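Long-range contact in sigma-E factor negative regulatory protein (Escherichia coli, PDB 3M4W), which holds the envelope-stress sigma factor sigma-E inactive at the inner membrane until regulated intramembrane proteolysis releases it: residues G23-G31 against Q58-L66. Numbering follows the deposited sequence.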
loop_
_atom_site.group_PDB
_atom_site.type_symbol
_atom_site.label_atom_id
_atom_site.label_comp_id
_atom_site.label_asym_id
_atom_site.label_seq_id
_atom_site.Cartn_x
_atom_site.Cartn_y
_atom_site.Cartn_z
ATOM N N GLY E 23 4.329 -7.893 10.863
ATOM C CA GLY E 23 4.885 -6.878 9.989
ATOM C C GLY E 23 6.398 -6.986 9.898
ATOM O O GLY E 23 7.023 -7.705 10.676
ATOM N N LYS E 24 6.986 -6.254 8.957
ATOM C CA LYS E 24 8.424 -6.269 8.728
ATOM C C LYS E 24 9.283 -5.827 9.912
ATOM O O LYS E 24 10.436 -6.251 10.034
ATOM C CB LYS E 24 8.765 -5.398 7.514
ATOM C CG LYS E 24 8.157 -5.886 6.212
ATOM C CD LYS E 24 8.795 -7.187 5.783
ATOM C CE LYS E 24 8.249 -7.662 4.446
ATOM N NZ LYS E 24 9.150 -8.714 3.860
ATOM N N ALA E 25 8.734 -4.980 10.779
ATOM C CA ALA E 25 9.501 -4.494 11.921
ATOM C C ALA E 25 9.271 -5.263 13.219
ATOM O O ALA E 25 9.785 -4.871 14.268
ATOM C CB ALA E 25 9.229 -3.008 12.138
ATOM N N SER E 26 8.508 -6.354 13.151
ATOM C CA SER E 26 8.243 -7.174 14.336
ATOM C C SER E 26 9.541 -7.761 14.886
ATOM O O SER E 26 10.418 -8.174 14.124
ATOM C CB SER E 26 7.283 -8.321 14.002
ATOM O OG SER E 26 5.936 -7.883 13.986
ATOM N N PRO E 27 9.678 -7.812 16.219
ATOM C CA PRO E 27 10.888 -8.359 16.849
ATOM C C PRO E 27 10.991 -9.859 16.589
ATOM O O PRO E 27 9.972 -10.550 16.530
ATOM C CB PRO E 27 10.677 -8.060 18.334
ATOM C CG PRO E 27 9.692 -6.915 18.341
ATOM C CD PRO E 27 8.747 -7.294 17.236
ATOM N N VAL E 28 12.214 -10.360 16.431
ATOM C CA VAL E 28 12.421 -11.785 16.189
ATOM C C VAL E 28 12.296 -12.569 17.499
ATOM O O VAL E 28 13.012 -12.305 18.468
ATOM C CB VAL E 28 13.807 -12.054 15.558
ATOM C CG1 VAL E 28 14.917 -11.662 16.521
ATOM C CG2 VAL E 28 13.917 -13.512 15.176
ATOM N N SER E 29 11.374 -13.529 17.520
ATOM C CA SER E 29 11.123 -14.349 18.703
ATOM C C SER E 29 12.326 -15.211 19.079
ATOM O O SER E 29 13.027 -15.724 18.210
ATOM C CB SER E 29 9.906 -15.243 18.460
ATOM O OG SER E 29 8.831 -14.496 17.918
ATOM N N LEU E 30 12.550 -15.375 20.380
ATOM C CA LEU E 30 13.674 -16.165 20.879
ATOM C C LEU E 30 13.273 -17.533 21.428
ATOM O O LEU E 30 13.874 -18.546 21.074
ATOM C CB LEU E 30 14.428 -15.368 21.949
ATOM C CG LEU E 30 15.269 -14.220 21.384
ATOM C CD1 LEU E 30 15.610 -13.205 22.464
ATOM C CD2 LEU E 30 16.525 -14.802 20.761
ATOM N N GLY E 31 12.264 -17.564 22.293
ATOM C CA GLY E 31 11.817 -18.826 22.861
ATOM C C GLY E 31 12.035 -18.943 24.359
ATOM O O GLY E 31 13.160 -18.834 24.850
ATOM N N GLN E 58 9.447 -19.770 13.415
ATOM C CA GLN E 58 10.158 -18.665 14.034
ATOM C C GLN E 58 11.620 -18.994 14.334
ATOM O O GLN E 58 12.398 -18.117 14.696
ATOM C CB GLN E 58 9.440 -18.211 15.305
ATOM C CG GLN E 58 9.385 -19.250 16.391
ATOM C CD GLN E 58 9.146 -18.634 17.749
ATOM O OE1 GLN E 58 8.015 -18.302 18.111
ATOM N NE2 GLN E 58 10.221 -18.463 18.508
ATOM N N ASP E 59 12.002 -20.256 14.188
ATOM C CA ASP E 59 13.395 -20.619 14.412
ATOM C C ASP E 59 14.130 -20.362 13.103
ATOM O O ASP E 59 15.326 -20.049 13.087
ATOM C CB ASP E 59 13.529 -22.087 14.790
ATOM C CG ASP E 59 14.970 -22.484 15.035
ATOM O OD1 ASP E 59 15.604 -21.909 15.946
ATOM O OD2 ASP E 59 15.472 -23.362 14.309
ATOM N N TYR E 60 13.397 -20.509 12.003
ATOM C CA TYR E 60 13.933 -20.255 10.670
ATOM C C TYR E 60 14.251 -18.760 10.593
ATOM O O TYR E 60 15.300 -18.360 10.095
ATOM C CB TYR E 60 12.889 -20.619 9.605
ATOM C CG TYR E 60 13.056 -19.896 8.283
ATOM C CD1 TYR E 60 14.104 -20.195 7.428
ATOM C CD2 TYR E 60 12.169 -18.895 7.903
ATOM C CE1 TYR E 60 14.268 -19.517 6.229
ATOM C CE2 TYR E 60 12.326 -18.205 6.703
ATOM C CZ TYR E 60 13.375 -18.519 5.873
ATOM O OH TYR E 60 13.547 -17.820 4.699
ATOM N N GLU E 61 13.333 -17.941 11.104
ATOM C CA GLU E 61 13.510 -16.500 11.078
ATOM C C GLU E 61 14.699 -16.105 11.947
ATOM O O GLU E 61 15.573 -15.362 11.503
ATOM C CB GLU E 61 12.245 -15.793 11.577
ATOM C CG GLU E 61 11.039 -15.858 10.633
ATOM C CD GLU E 61 11.358 -15.375 9.227
ATOM O OE1 GLU E 61 12.187 -14.452 9.079
ATOM O OE2 GLU E 61 10.773 -15.912 8.263
ATOM N N LEU E 62 14.719 -16.614 13.180
ATOM C CA LEU E 62 15.791 -16.338 14.141
ATOM C C LEU E 62 17.133 -16.616 13.478
ATOM O O LEU E 62 18.071 -15.837 13.603
ATOM C CB LEU E 62 15.640 -17.239 15.374
ATOM C CG LEU E 62 16.001 -16.744 16.786
ATOM C CD1 LEU E 62 16.482 -17.946 17.596
ATOM C CD2 LEU E 62 17.090 -15.672 16.761
ATOM N N GLN E 63 17.197 -17.732 12.758
ATOM C CA GLN E 63 18.397 -18.173 12.041
ATOM C C GLN E 63 18.793 -17.204 10.928
ATOM O O GLN E 63 19.974 -16.857 10.785
ATOM C CB GLN E 63 18.146 -19.546 11.416
ATOM C CG GLN E 63 19.202 -20.599 11.676
ATOM C CD GLN E 63 18.788 -21.575 12.760
ATOM O OE1 GLN E 63 19.255 -22.714 12.792
ATOM N NE2 GLN E 63 17.909 -21.132 13.660
ATOM N N ARG E 64 17.807 -16.790 10.130
ATOM C CA ARG E 64 18.034 -15.863 9.016
ATOM C C ARG E 64 18.780 -14.613 9.450
ATOM O O ARG E 64 19.643 -14.110 8.733
ATOM C CB ARG E 64 16.706 -15.415 8.394
ATOM C CG ARG E 64 16.040 -16.422 7.495
ATOM C CD ARG E 64 15.242 -15.704 6.416
ATOM N NE ARG E 64 14.161 -14.874 6.953
ATOM C CZ ARG E 64 13.875 -13.664 6.490
ATOM N NH1 ARG E 64 14.596 -13.162 5.495
ATOM N NH2 ARG E 64 12.885 -12.957 7.018
ATOM N N ARG E 65 18.413 -14.107 10.620
ATOM C CA ARG E 65 19.007 -12.895 11.166
ATOM C C ARG E 65 20.330 -13.151 11.897
ATOM O O ARG E 65 21.209 -12.286 11.930
ATOM C CB ARG E 65 17.988 -12.215 12.083
ATOM C CG ARG E 65 16.684 -11.900 11.362
ATOM C CD ARG E 65 15.601 -11.419 12.309
ATOM N NE ARG E 65 14.468 -10.809 11.605
ATOM C CZ ARG E 65 13.663 -11.443 10.753
ATOM N NH1 ARG E 65 13.851 -12.728 10.480
ATOM N NH2 ARG E 65 12.662 -10.786 10.173
ATOM N N LEU E 66 20.479 -14.336 12.477
ATOM C CA LEU E 66 21.720 -14.661 13.168
ATOM C C LEU E 66 22.790 -14.993 12.146
ATOM O O LEU E 66 23.962 -15.075 12.492
ATOM C CB LEU E 66 21.550 -15.868 14.091
ATOM C CG LEU E 66 20.816 -15.737 15.424
ATOM C CD1 LEU E 66 20.855 -17.088 16.113
ATOM C CD2 LEU E 66 21.473 -14.686 16.308
#
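Glu61 OE1 is gripped by three N-H groups, and one of the arginines responsible is Arg65, whose CD packs against Val28 of the segment 23-31. Arg64 holds this oxygen side-on through NE and NH2, with Arg64 NH2 at 2.6 Å from Glu61 OE1 on the syn lone pair. Arg65 NH1 reaches the anti lone pair of Glu61 OE1 at 2.8 Å, the straightest of the three bonds at 162°. A weak second bond from NH1 to the Glu61 carbonyl O helps hold the Arg65 guanidinium against its own helix. Because the Arg65 side chain runs extended from CG to NE, its aliphatic part reaches the loop, and Arg65 CD comes within 3.8 Å of Val28 CB.

Val28 points toward the helix. Its CG1 sits between the backbone N and the carbonyl carbon (chi1 64°), which leaves CG2 anti to N, and Val28 CG2 presses on the helix backbone 3.5 Å from Leu62 CA. The apolar part continues through Leu62, whose CB lies 4.1 Å from Val28 CG2; Leu62 CD2 meets Leu30 CD2 at 4.1 Å, the two side chains crossing at about a right angle. Leu62 CG also rests 3.5 Å from the carbonyl Ser29 O. At the far end, the Gln58 amide lies against the Ser29 side chain, with Gln58 NE2 3.2 Å from Ser29 CB.

The contact thus lays an irregular loop of the periplasmic domain across the helix 50-66, part of the primary RseB-binding region. Val28 and Ser29 flank the bond cut by DegS. A chain of a different protein in the assembly supplies a basic partner to Glu61 OE2 and an acidic one to Arg64 NH2. Between loop and helix, the residues around the DegS site make van der Waals contacts and no hydrogen bond, while the ionic bonds probably help fix the Arg65 side chain on which Val28 rests.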